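Long-range contacts in tannase (Fusobacterium nucleatum subsp. nucleatum ATCC 25586, PDB 6YQ4), which is thought to be an alpha/beta-type hydrolase that acts on gallotannins and gives detoxicant activity against them, with a magnesium ion bound in the crystal: residues L146-E151 / A194-D199; I305-S310 / V336-D341; S352-D357 / T380-D385. All coordinates share one frame; numbering follows the deposited sequence.

In the fold
The three contacts follow one another along the chain and never touch. Contact 1 belongs to the alpha/beta-hydrolase core: it joins helix 134-148 to the loop entering strand 202-206 and carries Asp150, which binds magnesium together with Met153 and Gly155. Contacts 2 and 3 lie across the chain's centre from it, their centres about 44 Å and 39 Å from that of contact 1. Both belong to the long excursion between neighbouring core strands 202-206 and 435-439, probably a lid-like insertion. Contacts 2 and 3 have centres about 29 Å apart and nearest atoms about 16 Å apart. Neither lies near the magnesium site; a probable catalytic triad is Ser166, His476 and Asp444.

Contact 1 of 3, residues L146-E151 / A194-D199; sequences LYLNDE and AETRDD. With MG (magnesium ion), chain E.
Tyr147 lays its ring against Arg197, and this pairing ties the last turn of helix 134-148 to the loop entering strand 202-206, two elements of the alpha/beta-hydrolase core. At the base of the tyrosine, CB rests 3.7 Å from OG1 of Thr196, a hydroxyl hydrogen-bonded to the main-chain oxygen of Arg144, about one turn before Tyr147 in helix 134-148. With Tyr147 CG anti to its carbonyl carbon (chi1 -84°), one face meets the Arg197 chain: CG and CD1 lie under CG and NE of Arg197, and Arg197 CG makes a CH-pi contact 3.7 Å from the centroid of the Tyr147 ring, almost directly above it. CD2 turns to the carbonyl oxygen of Arg197 and CE2 runs beside that of Asp199, while CE1, across the ring from CD2, and CZ at its far end both lie 3.3 Å from NE of Arg197. The guanidinium does not stack flat: its plane stands 74° from that of the ring. At the tip, OH of Tyr147 lies 3.0 Å from the carbonyl oxygen of Asp199, which approaches in the ring plane, and it also takes a weak hydrogen bond from NH2 of Arg197 at 3.4 Å. Asp199 answers the arginine's charge too: its OD1 stands 3.1 Å from NE of Arg197 in a salt bridge, though well out of the guanidinium plane, with no N-H pointing at it. Beside the tyrosine, Leu148 makes the apolar part of the contact, its CB packing on Thr196 CG2 and its CD1 on Ala194 CB. The chain then leaves the helix at Asn149, and Asp150 grips magnesium twice, through its main-chain O at 2.5 Å and its side-chain OD2 at 2.4 Å, with the main-chain oxygens of Met153 and Gly155 as the other protein ligands.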
ATOM      1  N   LEU A 146     -13.707  -2.433 -15.885  1.00 39.20           N
ATOM      2  CA  LEU A 146     -14.489  -3.521 -15.297  1.00 36.87           C
ATOM      3  C   LEU A 146     -15.971  -3.185 -15.231  1.00 39.39           C
ATOM      4  O   LEU A 146     -16.810  -4.034 -15.554  1.00 45.33           O
ATOM      5  CB  LEU A 146     -13.971  -3.856 -13.908  1.00 34.07           C
ATOM      6  CG  LEU A 146     -12.546  -4.399 -13.875  1.00 27.47           C
ATOM      7  CD1 LEU A 146     -12.220  -4.876 -12.464  1.00 27.45           C
ATOM      8  CD2 LEU A 146     -12.394  -5.511 -14.873  1.00 27.68           C
ATOM      9  N   TYR A 147     -16.318  -1.958 -14.812  1.00 36.79           N
ATOM     10  CA  TYR A 147     -17.735  -1.580 -14.725  1.00 31.46           C
ATOM     11  C   TYR A 147     -18.380  -1.507 -16.101  1.00 38.72           C
ATOM     12  O   TYR A 147     -19.495  -2.003 -16.297  1.00 35.99           O
ATOM     13  CB  TYR A 147     -17.895  -0.238 -13.999  1.00 31.04           C
ATOM     14  CG  TYR A 147     -17.909  -0.378 -12.491  1.00 32.13           C
ATOM     15  CD1 TYR A 147     -18.978  -0.995 -11.836  1.00 30.59           C
ATOM     16  CD2 TYR A 147     -16.845   0.078 -11.721  1.00 33.54           C
ATOM     17  CE1 TYR A 147     -18.990  -1.137 -10.449  1.00 31.68           C
ATOM     18  CE2 TYR A 147     -16.847  -0.054 -10.332  1.00 39.50           C
ATOM     19  CZ  TYR A 147     -17.918  -0.663  -9.703  1.00 37.63           C
ATOM     20  OH  TYR A 147     -17.899  -0.791  -8.332  1.00 34.96           O
ATOM     21  N   LEU A 148     -17.687  -0.890 -17.069  1.00 43.64           N
ATOM     22  CA  LEU A 148     -18.215  -0.771 -18.426  1.00 39.29           C
ATOM     23  C   LEU A 148     -18.561  -2.125 -19.028  1.00 41.88           C
ATOM     24  O   LEU A 148     -19.521  -2.235 -19.801  1.00 46.45           O
ATOM     25  CB  LEU A 148     -17.203  -0.039 -19.307  1.00 41.19           C
ATOM     26  CG  LEU A 148     -17.701   0.298 -20.720  1.00 49.30           C
ATOM     27  CD1 LEU A 148     -17.703   1.789 -20.994  1.00 60.39           C
ATOM     28  CD2 LEU A 148     -16.848  -0.407 -21.750  1.00 41.95           C
ATOM     29  N   ASN A 149     -17.808  -3.167 -18.685  1.00 45.21           N
ATOM     30  CA  ASN A 149     -18.004  -4.494 -19.255  1.00 45.17           C
ATOM     31  C   ASN A 149     -18.669  -5.456 -18.295  1.00 44.28           C
ATOM     32  O   ASN A 149     -18.594  -6.667 -18.515  1.00 49.74           O
ATOM     33  CB  ASN A 149     -16.672  -5.096 -19.686  1.00 47.98           C
ATOM     34  CG  ASN A 149     -16.070  -4.386 -20.844  1.00 46.38           C
ATOM     35  OD1 ASN A 149     -16.528  -4.527 -21.972  1.00 48.52           O
ATOM     36  ND2 ASN A 149     -15.026  -3.623 -20.585  1.00 47.42           N
ATOM     37  N   ASP A 150     -19.274  -4.954 -17.215  1.00 42.66           N
ATOM     38  CA  ASP A 150     -19.846  -5.849 -16.213  1.00 46.70           C
ATOM     39  C   ASP A 150     -20.913  -6.751 -16.822  1.00 43.68           C
ATOM     40  O   ASP A 150     -20.951  -7.955 -16.541  1.00 42.88           O
ATOM     41  CB  ASP A 150     -20.421  -5.036 -15.048  1.00 53.43           C
ATOM     42  CG  ASP A 150     -20.746  -5.895 -13.829  1.00 58.39           C
ATOM     43  OD1 ASP A 150     -21.461  -5.401 -12.926  1.00 57.27           O
ATOM     44  OD2 ASP A 150     -20.288  -7.058 -13.775  1.00 59.66           O
ATOM     45  N   GLU A 151     -21.766  -6.194 -17.685  1.00 40.19           N
ATOM     46  CA  GLU A 151     -22.925  -6.948 -18.146  1.00 50.28           C
ATOM     47  C   GLU A 151     -22.521  -8.097 -19.052  1.00 57.37           C
ATOM     48  O   GLU A 151     -23.232  -9.102 -19.130  1.00 60.27           O
ATOM     49  CB  GLU A 151     -23.911  -6.025 -18.853  1.00 57.51           C
ATOM     50  CG  GLU A 151     -24.557  -5.028 -17.886  1.00 69.08           C
ATOM     51  CD  GLU A 151     -25.524  -4.069 -18.567  1.00 82.04           C
ATOM     52  OE1 GLU A 151     -25.633  -4.107 -19.818  1.00 84.01           O
ATOM     53  OE2 GLU A 151     -26.184  -3.285 -17.848  1.00 87.81           O
ATOM     54  N   ALA A 194     -12.809   4.730 -19.616  1.00 44.79           N
ATOM     55  CA  ALA A 194     -14.261   4.604 -19.703  1.00 42.65           C
ATOM     56  C   ALA A 194     -14.923   5.541 -18.700  1.00 42.67           C
ATOM     57  O   ALA A 194     -14.387   5.803 -17.617  1.00 48.06           O
ATOM     58  CB  ALA A 194     -14.697   3.162 -19.441  1.00 41.76           C
ATOM     59  N   GLU A 195     -16.093   6.055 -19.067  1.00 43.48           N
ATOM     60  CA  GLU A 195     -16.782   7.053 -18.257  1.00 44.92           C
ATOM     61  C   GLU A 195     -17.875   6.369 -17.442  1.00 41.66           C
ATOM     62  O   GLU A 195     -19.068   6.525 -17.676  1.00 44.79           O
ATOM     63  CB  GLU A 195     -17.315   8.172 -19.147  1.00 49.84           C
ATOM     64  CG  GLU A 195     -16.182   9.112 -19.604  1.00 59.97           C
ATOM     65  CD  GLU A 195     -16.499   9.894 -20.870  1.00 71.25           C
ATOM     66  OE1 GLU A 195     -15.634  10.671 -21.332  1.00 74.52           O
ATOM     67  OE2 GLU A 195     -17.615   9.738 -21.401  1.00 79.03           O
ATOM     68  N   THR A 196     -17.415   5.574 -16.465  1.00 39.23           N
ATOM     69  CA  THR A 196     -18.290   4.746 -15.648  1.00 41.24           C
ATOM     70  C   THR A 196     -18.086   5.132 -14.203  1.00 47.92           C
ATOM     71  O   THR A 196     -18.690   6.110 -13.724  1.00 43.29           O
ATOM     72  CB  THR A 196     -18.044   3.256 -15.939  1.00 36.27           C
ATOM     73  OG1 THR A 196     -16.719   2.901 -15.554  1.00 39.50           O
ATOM     74  CG2 THR A 196     -18.207   2.965 -17.392  1.00 34.71           C
ATOM     75  N   ARG A 197     -17.247   4.410 -13.447  1.00 47.07           N
ATOM     76  CA  ARG A 197     -16.977   4.719 -12.045  1.00 42.94           C
ATOM     77  C   ARG A 197     -15.789   3.895 -11.566  1.00 43.57           C
ATOM     78  O   ARG A 197     -15.405   2.902 -12.197  1.00 35.05           O
ATOM     79  CB  ARG A 197     -18.198   4.458 -11.161  1.00 46.13           C
ATOM     80  CG  ARG A 197     -18.755   3.045 -11.207  1.00 44.72           C
ATOM     81  CD  ARG A 197     -20.021   2.986 -10.364  1.00 51.80           C
ATOM     82  NE  ARG A 197     -20.074   1.809  -9.499  1.00 64.97           N
ATOM     83  CZ  ARG A 197     -21.033   1.570  -8.607  1.00 64.66           C
ATOM     84  NH1 ARG A 197     -22.039   2.425  -8.477  1.00 63.70           N
ATOM     85  NH2 ARG A 197     -20.990   0.474  -7.851  1.00 61.97           N
ATOM     86  N   ASP A 198     -15.205   4.325 -10.434  1.00 43.00           N
ATOM     87  CA  ASP A 198     -13.993   3.694  -9.926  1.00 35.95           C
ATOM     88  C   ASP A 198     -14.041   3.365  -8.433  1.00 33.12           C
ATOM     89  O   ASP A 198     -13.016   2.961  -7.864  1.00 28.25           O
ATOM     90  CB  ASP A 198     -12.767   4.565 -10.249  1.00 41.90           C
ATOM     91  CG  ASP A 198     -12.934   6.008  -9.801  1.00 46.25           C
ATOM     92  OD1 ASP A 198     -13.198   6.213  -8.600  1.00 48.28           O
ATOM     93  OD2 ASP A 198     -12.778   6.933 -10.638  1.00 44.11           O
ATOM     94  N   ASP A 199     -15.199   3.478  -7.782  1.00 40.96           N
ATOM     95  CA  ASP A 199     -15.297   3.042  -6.393  1.00 40.66           C
ATOM     96  C   ASP A 199     -15.229   1.518  -6.324  1.00 39.17           C
ATOM     97  O   ASP A 199     -15.638   0.823  -7.258  1.00 35.72           O
ATOM     98  CB  ASP A 199     -16.590   3.556  -5.761  1.00 44.25           C
ATOM     99  CG  ASP A 199     -17.822   2.969  -6.405  1.00 43.18           C
ATOM    100  OD1 ASP A 199     -18.035   3.221  -7.612  1.00 52.23           O
ATOM    101  OD2 ASP A 199     -18.568   2.248  -5.709  1.00 36.87           O
TER
HETATM  102 MG    MG E 502     -20.368  -9.363 -14.536  1.00 41.08          MG

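Contact 2 of 3, residues I305-S310 / V336-D341; sequences IIIRNS and VAVNLD
Ile307 and Arg308 of helix 298-316 pack on Val338, at the end of the second strand of a small beta hairpin (328-330 with 335-338). Helix and strand run 123° apart in direction, their axes approaching to 7.5 Å. Ile307 comes first along the helix. Its two branches divide the work: CG2, anti to the backbone N, meets CG1 of Val338 at 4.0 Å, while CG1 reaches CD1 of Leu340 at 4.1 Å, just where the strand gives way to helix 340-344. The same side chain also touches Phe328 of the partner strand, so the isoleucine bridges both strands and the short helix.

One residue on, Arg308 presents its backbone to the strand: CG2 of Val338 presses on its CA at 3.6 Å and reaches CB almost as closely. The arginine then extends (chi1 179°) obliquely toward the start of the strand, CD passing 3.9 Å from the carbonyl oxygen of Val336. That part of the strand is distorted by a classic beta bulge, in which Val336 and Ala337 both face Thr329. A bend at chi3 swings the guanidinium away from the hairpin and back across its own helix, where CG2 of Ile305 lies over one face. Asn309, next in line, helps to hold the guanidinium's rotation: its OD1 takes a weak bond from Arg308 NE and a better one from Arg308 NH2, 3.3 Å long and nearly in the guanidinium plane. Farther on, Ser310 turns to the rest of the fold, its OG bonded to the main-chain oxygen of Ala470.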
ATOM      1  N   ILE A 305      -0.655  -0.902  22.724  1.00 41.79           N
ATOM      2  CA  ILE A 305      -1.649  -1.962  22.872  1.00 35.29           C
ATOM      3  C   ILE A 305      -1.701  -2.830  21.622  1.00 32.35           C
ATOM      4  O   ILE A 305      -1.866  -4.052  21.709  1.00 37.59           O
ATOM      5  CB  ILE A 305      -3.021  -1.357  23.220  1.00 32.82           C
ATOM      6  CG1 ILE A 305      -2.941  -0.655  24.573  1.00 37.08           C
ATOM      7  CG2 ILE A 305      -4.058  -2.435  23.307  1.00 32.87           C
ATOM      8  CD1 ILE A 305      -4.185   0.140  24.938  1.00 32.41           C
ATOM      9  N   ILE A 306      -1.532  -2.224  20.442  1.00 30.61           N
ATOM     10  CA  ILE A 306      -1.372  -3.008  19.215  1.00 27.53           C
ATOM     11  C   ILE A 306      -0.247  -4.023  19.379  1.00 29.33           C
ATOM     12  O   ILE A 306      -0.376  -5.189  18.989  1.00 34.88           O
ATOM     13  CB  ILE A 306      -1.094  -2.083  18.021  1.00 29.04           C
ATOM     14  CG1 ILE A 306      -2.302  -1.247  17.680  1.00 34.80           C
ATOM     15  CG2 ILE A 306      -0.670  -2.874  16.787  1.00 30.35           C
ATOM     16  CD1 ILE A 306      -1.912  -0.222  16.633  1.00 36.26           C
ATOM     17  N   ILE A 307       0.890  -3.586  19.929  1.00 29.19           N
ATOM     18  CA  ILE A 307       2.009  -4.507  20.102  1.00 29.03           C
ATOM     19  C   ILE A 307       1.668  -5.553  21.158  1.00 31.64           C
ATOM     20  O   ILE A 307       1.897  -6.749  20.951  1.00 33.11           O
ATOM     21  CB  ILE A 307       3.304  -3.734  20.438  1.00 27.97           C
ATOM     22  CG1 ILE A 307       3.694  -2.795  19.292  1.00 23.23           C
ATOM     23  CG2 ILE A 307       4.468  -4.687  20.713  1.00 28.51           C
ATOM     24  CD1 ILE A 307       3.983  -3.511  17.992  1.00 21.79           C
ATOM     25  N   ARG A 308       1.083  -5.128  22.291  1.00 33.06           N
ATOM     26  CA  ARG A 308       0.662  -6.083  23.318  1.00 30.84           C
ATOM     27  C   ARG A 308      -0.234  -7.148  22.728  1.00 32.64           C
ATOM     28  O   ARG A 308      -0.058  -8.343  22.990  1.00 35.30           O
ATOM     29  CB  ARG A 308      -0.076  -5.367  24.452  1.00 35.93           C
ATOM     30  CG  ARG A 308      -0.580  -6.306  25.560  1.00 45.99           C
ATOM     31  CD  ARG A 308      -1.713  -5.690  26.416  1.00 47.23           C
ATOM     32  NE  ARG A 308      -2.980  -5.650  25.693  1.00 48.95           N
ATOM     33  CZ  ARG A 308      -4.034  -4.923  26.055  1.00 46.73           C
ATOM     34  NH1 ARG A 308      -3.967  -4.166  27.141  1.00 49.72           N
ATOM     35  NH2 ARG A 308      -5.153  -4.955  25.323  1.00 38.88           N
ATOM     36  N   ASN A 309      -1.196  -6.728  21.909  1.00 26.74           N
ATOM     37  CA  ASN A 309      -2.088  -7.680  21.272  1.00 32.05           C
ATOM     38  C   ASN A 309      -1.333  -8.585  20.315  1.00 35.36           C
ATOM     39  O   ASN A 309      -1.600  -9.792  20.260  1.00 39.85           O
ATOM     40  CB  ASN A 309      -3.201  -6.936  20.542  1.00 32.76           C
ATOM     41  CG  ASN A 309      -4.298  -6.459  21.474  1.00 34.55           C
ATOM     42  OD1 ASN A 309      -4.291  -6.726  22.696  1.00 33.37           O
ATOM     43  ND2 ASN A 309      -5.250  -5.744  20.905  1.00 26.34           N
ATOM     44  N   SER A 310      -0.387  -8.022  19.555  1.00 32.01           N
ATOM     45  CA  SER A 310       0.443  -8.838  18.673  1.00 33.04           C
ATOM     46  C   SER A 310       1.241  -9.887  19.452  1.00 34.65           C
ATOM     47  O   SER A 310       1.211 -11.074  19.113  1.00 33.12           O
ATOM     48  CB  SER A 310       1.389  -7.952  17.862  1.00 26.84           C
ATOM     49  OG  SER A 310       2.272  -8.759  17.082  1.00 27.12           O
ATOM     50  N   VAL A 336       0.813  -7.908  29.688  1.00 36.71           N
ATOM     51  CA  VAL A 336      -0.204  -6.965  30.150  1.00 43.17           C
ATOM     52  C   VAL A 336       0.177  -5.508  29.923  1.00 49.72           C
ATOM     53  O   VAL A 336      -0.691  -4.632  30.059  1.00 59.42           O
ATOM     54  CB  VAL A 336      -0.573  -7.191  31.635  1.00 41.89           C
ATOM     55  CG1 VAL A 336      -1.039  -8.636  31.870  1.00 39.69           C
ATOM     56  CG2 VAL A 336       0.601  -6.834  32.560  1.00 39.43           C
ATOM     57  N   ALA A 337       1.418  -5.218  29.554  1.00 45.10           N
ATOM     58  CA  ALA A 337       1.846  -3.850  29.296  1.00 45.82           C
ATOM     59  C   ALA A 337       3.067  -3.900  28.390  1.00 40.22           C
ATOM     60  O   ALA A 337       3.865  -4.838  28.471  1.00 47.87           O
ATOM     61  CB  ALA A 337       2.175  -3.091  30.593  1.00 41.42           C
ATOM     62  N   VAL A 338       3.193  -2.889  27.527  1.00 35.50           N
ATOM     63  CA  VAL A 338       4.294  -2.765  26.563  1.00 38.79           C
ATOM     64  C   VAL A 338       4.858  -1.357  26.662  1.00 33.16           C
ATOM     65  O   VAL A 338       4.143  -0.385  26.397  1.00 39.56           O
ATOM     66  CB  VAL A 338       3.845  -3.037  25.116  1.00 36.24           C
ATOM     67  CG1 VAL A 338       4.950  -2.655  24.127  1.00 32.15           C
ATOM     68  CG2 VAL A 338       3.464  -4.481  24.947  1.00 39.94           C
ATOM     69  N   ASN A 339       6.132  -1.240  27.017  1.00 29.96           N
ATOM     70  CA  ASN A 339       6.784   0.071  27.030  1.00 29.04           C
ATOM     71  C   ASN A 339       7.230   0.371  25.601  1.00 43.30           C
ATOM     72  O   ASN A 339       8.299  -0.060  25.155  1.00 35.79           O
ATOM     73  CB  ASN A 339       7.942   0.091  28.018  1.00 30.43           C
ATOM     74  CG  ASN A 339       8.581   1.465  28.130  1.00 45.21           C
ATOM     75  OD1 ASN A 339       8.469   2.285  27.212  1.00 48.02           O
ATOM     76  ND2 ASN A 339       9.258   1.727  29.255  1.00 39.45           N
ATOM     77  N   LEU A 340       6.396   1.131  24.873  1.00 42.75           N
ATOM     78  CA  LEU A 340       6.595   1.291  23.431  1.00 41.94           C
ATOM     79  C   LEU A 340       7.966   1.877  23.098  1.00 42.54           C
ATOM     80  O   LEU A 340       8.598   1.462  22.119  1.00 45.80           O
ATOM     81  CB  LEU A 340       5.498   2.163  22.828  1.00 34.12           C
ATOM     82  CG  LEU A 340       5.578   2.184  21.297  1.00 36.15           C
ATOM     83  CD1 LEU A 340       5.026   0.878  20.664  1.00 24.30           C
ATOM     84  CD2 LEU A 340       4.907   3.433  20.713  1.00 41.60           C
ATOM     85  N   ASP A 341       8.443   2.834  23.895  1.00 41.06           N
ATOM     86  CA  ASP A 341       9.766   3.410  23.651  1.00 43.79           C
ATOM     87  C   ASP A 341      10.835   2.326  23.639  1.00 52.84           C
ATOM     88  O   ASP A 341      11.611   2.211  22.683  1.00 63.13           O
ATOM     89  CB  ASP A 341      10.092   4.460  24.716  1.00 42.45           C
ATOM     90  CG  ASP A 341       9.378   5.785  24.483  1.00 52.98           C
ATOM     91  OD1 ASP A 341       8.702   5.949  23.428  1.00 51.98           O
ATOM     92  OD2 ASP A 341       9.493   6.659  25.374  1.00 62.27           O
TER

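Contact 3 of 3, residues S352-D357 / T380-D385; sequences SPPAFD and TKFSFD
Asp357 meets the start of helix 381-394 with both its side chain and its main chain. Its carboxylate is anti to the backbone N (chi1 -166°), which sends OD2 to Thr380. There OD2 accepts two bonds across the contact, from Thr380 OG1 at 2.8 Å and from Thr380 N at 2.9 Å; both come on its anti side but from opposite faces of the carboxylate plane. Phe379 N is a third donor to OD2, while OD1 is bound by Asn366 ND2 and His378 ND1, leaving this buried carboxylate well supplied with donors. The carbonyl oxygen of Asp357 accepts from OG of Ser383, modelled at 2.5 Å, a distance probably too short to take literally. The backbone N of Asp357 donates to OD2 of Asp216, on helix 212-223. Next to the polar cluster, Pro354, which follows a cis peptide, sets CG at the edge of the Phe382 ring, 4.1 Å from CE2. Thr380 OG1 serves twice: while donating to Asp357 OD2, it accepts from Ser383 N at 3.2 Å, along a nearly straight line (168°). That second bond is the capping bond of Thr380, N-cap residue of helix 381-394, with a buried aspartate behind it.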
ATOM      1  N   SER A 352      17.196   6.317   7.337  1.00 25.78           N
ATOM      2  CA  SER A 352      17.838   7.463   7.957  1.00 30.44           C
ATOM      3  C   SER A 352      17.018   8.731   7.735  1.00 32.92           C
ATOM      4  O   SER A 352      16.383   8.888   6.690  1.00 41.80           O
ATOM      5  CB  SER A 352      19.249   7.660   7.394  1.00 25.69           C
ATOM      6  OG  SER A 352      19.949   6.435   7.425  1.00 30.30           O
ATOM      7  N   PRO A 353      17.055   9.667   8.681  1.00 28.74           N
ATOM      8  CA  PRO A 353      16.158  10.826   8.626  1.00 32.10           C
ATOM      9  C   PRO A 353      16.674  11.895   7.680  1.00 29.64           C
ATOM     10  O   PRO A 353      17.866  12.228   7.703  1.00 27.64           O
ATOM     11  CB  PRO A 353      16.162  11.331  10.079  1.00 31.16           C
ATOM     12  CG  PRO A 353      17.543  10.994  10.566  1.00 35.39           C
ATOM     13  CD  PRO A 353      18.001   9.756   9.813  1.00 31.33           C
ATOM     14  N   PRO A 354      15.793  12.524   6.883  1.00 32.96           N
ATOM     15  CA  PRO A 354      14.351  12.239   6.788  1.00 35.60           C
ATOM     16  C   PRO A 354      14.057  11.032   5.891  1.00 36.50           C
ATOM     17  O   PRO A 354      14.458  11.003   4.740  1.00 40.98           O
ATOM     18  CB  PRO A 354      13.761  13.533   6.182  1.00 23.96           C
ATOM     19  CG  PRO A 354      14.855  14.566   6.313  1.00 27.24           C
ATOM     20  CD  PRO A 354      16.142  13.808   6.247  1.00 27.65           C
ATOM     21  N   ALA A 355      13.318  10.068   6.430  1.00 25.42           N
ATOM     22  CA  ALA A 355      13.196   8.750   5.812  1.00 29.89           C
ATOM     23  C   ALA A 355      12.509   8.775   4.441  1.00 34.08           C
ATOM     24  O   ALA A 355      12.779   7.903   3.609  1.00 34.63           O
ATOM     25  CB  ALA A 355      12.434   7.821   6.767  1.00 22.31           C
ATOM     26  N   PHE A 356      11.600   9.720   4.194  1.00 31.28           N
ATOM     27  CA  PHE A 356      10.850   9.780   2.941  1.00 28.38           C
ATOM     28  C   PHE A 356      11.188  11.006   2.100  1.00 34.64           C
ATOM     29  O   PHE A 356      11.505  10.860   0.910  1.00 36.93           O
ATOM     30  CB  PHE A 356       9.335   9.713   3.227  1.00 35.44           C
ATOM     31  CG  PHE A 356       8.921   8.429   3.885  1.00 35.90           C
ATOM     32  CD1 PHE A 356       9.017   8.282   5.266  1.00 27.83           C
ATOM     33  CD2 PHE A 356       8.505   7.351   3.129  1.00 25.48           C
ATOM     34  CE1 PHE A 356       8.700   7.102   5.876  1.00 19.12           C
ATOM     35  CE2 PHE A 356       8.171   6.159   3.742  1.00 32.66           C
ATOM     36  CZ  PHE A 356       8.263   6.036   5.122  1.00 30.34           C
ATOM     37  N   ASP A 357      11.158  12.219   2.667  1.00 25.12           N
ATOM     38  CA  ASP A 357      11.579  13.412   1.920  1.00 29.79           C
ATOM     39  C   ASP A 357      13.034  13.751   2.267  1.00 37.49           C
ATOM     40  O   ASP A 357      13.308  14.612   3.121  1.00 35.22           O
ATOM     41  CB  ASP A 357      10.652  14.594   2.182  1.00 23.34           C
ATOM     42  CG  ASP A 357      10.857  15.710   1.166  1.00 34.75           C
ATOM     43  OD1 ASP A 357      11.744  15.508   0.300  1.00 36.87           O
ATOM     44  OD2 ASP A 357      10.148  16.758   1.208  1.00 25.06           O
ATOM     45  N   THR A 380       7.471  17.954   1.470  1.00 28.27           N
ATOM     46  CA  THR A 380       7.242  18.409   2.823  1.00 30.23           C
ATOM     47  C   THR A 380       7.814  19.806   2.922  1.00 37.07           C
ATOM     48  O   THR A 380       8.793  20.141   2.252  1.00 38.81           O
ATOM     49  CB  THR A 380       7.893  17.499   3.884  1.00 33.13           C
ATOM     50  OG1 THR A 380       9.331  17.564   3.777  1.00 33.75           O
ATOM     51  CG2 THR A 380       7.437  16.064   3.699  1.00 22.71           C
ATOM     52  N   LYS A 381       7.170  20.626   3.741  1.00 33.46           N
ATOM     53  CA  LYS A 381       7.734  21.927   4.053  1.00 32.77           C
ATOM     54  C   LYS A 381       9.099  21.786   4.713  1.00 30.69           C
ATOM     55  O   LYS A 381       9.955  22.665   4.563  1.00 36.53           O
ATOM     56  CB  LYS A 381       6.760  22.690   4.955  1.00 35.79           C
ATOM     57  CG  LYS A 381       7.219  24.063   5.379  1.00 39.36           C
ATOM     58  CD  LYS A 381       6.511  24.512   6.645  1.00 41.67           C
ATOM     59  CE  LYS A 381       7.012  25.868   7.042  1.00 42.30           C
ATOM     60  NZ  LYS A 381       7.286  26.652   5.804  1.00 43.63           N
ATOM     61  N   PHE A 382       9.323  20.690   5.440  1.00 29.40           N
ATOM     62  CA  PHE A 382      10.512  20.596   6.283  1.00 35.02           C
ATOM     63  C   PHE A 382      11.787  20.464   5.438  1.00 35.93           C
ATOM     64  O   PHE A 382      12.744  21.225   5.610  1.00 38.17           O
ATOM     65  CB  PHE A 382      10.368  19.422   7.263  1.00 26.68           C
ATOM     66  CG  PHE A 382      11.613  19.147   8.048  1.00 30.38           C
ATOM     67  CD1 PHE A 382      11.858  19.823   9.235  1.00 35.24           C
ATOM     68  CD2 PHE A 382      12.572  18.251   7.576  1.00 35.40           C
ATOM     69  CE1 PHE A 382      13.039  19.611   9.949  1.00 32.38           C
ATOM     70  CE2 PHE A 382      13.767  18.030   8.270  1.00 27.41           C
ATOM     71  CZ  PHE A 382      14.000  18.705   9.459  1.00 38.14           C
ATOM     72  N   SER A 383      11.819  19.482   4.540  1.00 33.97           N
ATOM     73  CA  SER A 383      12.980  19.274   3.692  1.00 35.20           C
ATOM     74  C   SER A 383      13.139  20.403   2.687  1.00 36.97           C
ATOM     75  O   SER A 383      14.268  20.813   2.390  1.00 39.89           O
ATOM     76  CB  SER A 383      12.860  17.927   2.986  1.00 35.29           C
ATOM     77  OG  SER A 383      12.654  16.900   3.947  1.00 35.05           O
ATOM     78  N   PHE A 384      12.030  20.931   2.167  1.00 33.45           N
ATOM     79  CA  PHE A 384      12.134  22.037   1.223  1.00 37.14           C
ATOM     80  C   PHE A 384      12.765  23.259   1.883  1.00 42.64           C
ATOM     81  O   PHE A 384      13.723  23.837   1.351  1.00 46.78           O
ATOM     82  CB  PHE A 384      10.758  22.373   0.641  1.00 31.37           C
ATOM     83  CG  PHE A 384      10.745  23.619  -0.213  1.00 36.31           C
ATOM     84  CD1 PHE A 384      11.086  23.561  -1.558  1.00 42.01           C
ATOM     85  CD2 PHE A 384      10.401  24.857   0.332  1.00 34.60           C
ATOM     86  CE1 PHE A 384      11.090  24.715  -2.353  1.00 42.20           C
ATOM     87  CE2 PHE A 384      10.407  26.018  -0.457  1.00 37.62           C
ATOM     88  CZ  PHE A 384      10.756  25.940  -1.807  1.00 37.80           C
ATOM     89  N   ASP A 385      12.255  23.650   3.061  1.00 36.81           N
ATOM     90  CA  ASP A 385      12.749  24.860   3.728  1.00 36.84           C
ATOM     91  C   ASP A 385      14.222  24.743   4.093  1.00 42.89           C
ATOM     92  O   ASP A 385      14.951  25.742   4.062  1.00 45.89           O
ATOM     93  CB  ASP A 385      11.947  25.169   5.002  1.00 39.19           C
ATOM     94  CG  ASP A 385      10.549  25.723   4.726  1.00 46.38           C
ATOM     95  OD1 ASP A 385      10.148  25.873   3.556  1.00 50.08           O
ATOM     96  OD2 ASP A 385       9.836  26.012   5.708  1.00 54.99           O
TER